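Local coordinates for protein Cas13d (uncultured Ruminococcus sp, PDB 6IV9) that processes its own CRISPR RNA and, guided by it, cleaves target RNA, using two HEPN domains, at residues 670-675 and 720-725. The protein carries 2 engineered substitutions. Residues are numbered along the deposited sequence; the frame is centred on the assembly and turned at random.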
loop_
_atom_site.group_PDB
_atom_site.type_symbol
_atom_site.label_atom_id
_atom_site.label_comp_id
_atom_site.label_asym_id
_atom_site.label_seq_id
_atom_site.Cartn_x
_atom_site.Cartn_y
_atom_site.Cartn_z
ATOM N N TYR A 670 25.731 -4.524 14.499
ATOM C CA TYR A 670 26.726 -4.295 15.568
ATOM C C TYR A 670 28.147 -4.379 15.002
ATOM O O TYR A 670 28.955 -3.550 15.307
ATOM C CB TYR A 670 26.504 -5.310 16.685
ATOM C CG TYR A 670 27.400 -5.115 17.874
ATOM C CD1 TYR A 670 27.164 -4.105 18.776
ATOM C CD2 TYR A 670 28.490 -5.937 18.087
ATOM C CE1 TYR A 670 27.985 -3.911 19.865
ATOM C CE2 TYR A 670 29.320 -5.763 19.175
ATOM C CZ TYR A 670 29.069 -4.740 20.064
ATOM O OH TYR A 670 29.878 -4.549 21.134
ATOM N N LYS A 671 28.414 -5.375 14.180
ATOM C CA LYS A 671 29.746 -5.552 13.566
ATOM C C LYS A 671 30.082 -4.403 12.604
ATOM O O LYS A 671 31.220 -4.029 12.540
ATOM C CB LYS A 671 29.785 -6.896 12.849
ATOM C CG LYS A 671 31.159 -7.394 12.453
ATOM C CD LYS A 671 31.222 -8.901 12.335
ATOM C CE LYS A 671 31.996 -9.376 11.127
ATOM N NZ LYS A 671 33.139 -10.229 11.519
ATOM N N SER A 672 29.125 -3.951 11.810
ATOM C CA SER A 672 29.373 -2.869 10.828
ATOM C C SER A 672 29.402 -1.461 11.435
ATOM O O SER A 672 30.064 -0.627 10.866
ATOM C CB SER A 672 28.416 -2.963 9.697
ATOM O OG SER A 672 27.108 -2.798 10.165
ATOM N N CYS A 673 28.669 -1.210 12.518
ATOM C CA CYS A 673 28.560 0.162 13.077
ATOM C C CYS A 673 29.513 0.454 14.241
ATOM O O CYS A 673 29.829 1.602 14.427
ATOM C CB CYS A 673 27.148 0.419 13.580
ATOM S SG CYS A 673 25.900 0.317 12.279
ATOM N N VAL A 674 29.925 -0.562 14.985
ATOM C CA VAL A 674 30.771 -0.334 16.189
ATOM C C VAL A 674 32.241 -0.535 15.815
ATOM O O VAL A 674 32.556 -1.546 15.252
ATOM C CB VAL A 674 30.312 -1.232 17.349
ATOM C CG1 VAL A 674 31.207 -1.096 18.559
ATOM C CG2 VAL A 674 28.877 -0.943 17.732
ATOM N N GLU A 675 33.083 0.436 16.137
ATOM C CA GLU A 675 34.512 0.391 15.740
ATOM C C GLU A 675 35.250 -0.791 16.377
ATOM O O GLU A 675 35.927 -1.493 15.663
ATOM C CB GLU A 675 35.191 1.710 16.083
ATOM C CG GLU A 675 36.595 1.771 15.553
ATOM C CD GLU A 675 37.246 3.127 15.693
ATOM O OE1 GLU A 675 38.243 3.354 15.029
ATOM O OE2 GLU A 675 36.745 3.928 16.456
ATOM N N ALA A 720 30.747 4.821 8.639
ATOM C CA ALA A 720 29.865 6.003 8.636
ATOM C C ALA A 720 28.591 5.677 7.854
ATOM O O ALA A 720 27.535 6.022 8.289
ATOM C CB ALA A 720 30.588 7.163 8.018
ATOM N N LYS A 721 28.731 5.001 6.727
ATOM C CA LYS A 721 27.544 4.639 5.916
ATOM C C LYS A 721 26.637 3.689 6.700
ATOM O O LYS A 721 25.445 3.849 6.637
ATOM C CB LYS A 721 27.993 4.001 4.608
ATOM C CG LYS A 721 28.659 4.968 3.653
ATOM C CD LYS A 721 29.392 4.286 2.560
ATOM C CE LYS A 721 28.497 3.451 1.687
ATOM N NZ LYS A 721 29.271 2.430 0.949
ATOM N N ALA A 722 27.235 2.724 7.385
ATOM C CA ALA A 722 26.483 1.729 8.172
ATOM C C ALA A 722 25.740 2.421 9.316
ATOM O O ALA A 722 24.598 2.114 9.532
ATOM C CB ALA A 722 27.428 0.676 8.680
ATOM N N VAL A 723 26.402 3.339 10.006
ATOM C CA VAL A 723 25.750 4.045 11.142
ATOM C C VAL A 723 24.569 4.865 10.624
ATOM O O VAL A 723 23.517 4.791 11.208
ATOM C CB VAL A 723 26.759 4.939 11.877
ATOM C CG1 VAL A 723 26.102 5.888 12.854
ATOM C CG2 VAL A 723 27.841 4.121 12.551
ATOM N N ILE A 724 24.775 5.614 9.551
ATOM C CA ILE A 724 23.669 6.445 9.002
ATOM C C ILE A 724 22.539 5.524 8.536
ATOM O O ILE A 724 21.400 5.838 8.760
ATOM C CB ILE A 724 24.189 7.343 7.870
ATOM C CG1 ILE A 724 25.108 8.435 8.409
ATOM C CG2 ILE A 724 23.042 7.912 7.063
ATOM C CD1 ILE A 724 25.734 9.290 7.356
ATOM N N GLY A 725 22.884 4.419 7.895
ATOM C CA GLY A 725 21.833 3.523 7.399
ATOM C C GLY A 725 20.999 2.971 8.533
ATOM O O GLY A 725 19.807 2.897 8.393
#
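SG of Cys-673 lies over one face of the Ala-722 peptide group, 3.5 Å from Ala-722 O. In return the methyl of Ala-722 sits over a face of the Ser-672 carbonyl, its CB 3.7 Å from Ser-672 O. Val-723 instead approaches the oxygen end of a carbonyl, with CG2 3.7 Å from Cys-673 O and 3.9 Å from Cys-673 CB. With SG anti to the carbonyl carbon, beside the backbone N (chi1 -62°), Cys-673 extends its sulfur across to the neighbouring helix. This is van der Waals packing of small side chains against backbone carbonyls and each other, in the alpha-helical part of Cas13d: the C-terminal end of helix 663-673, which Val-674 leaves, abuts the flank of the long helix 713-760. Met-693 of helix 683-696 touches both Cys-673 and Val-723, and Leu-726 one turn on also meets Cys-673. The Ser-672 hydroxyl is turned back onto its own helix, hydrogen-bonded to Arg-668 O and Tyr-669 O, and meets Ala-722 CB only by van der Waals contact, OG lying 3.8 Å away.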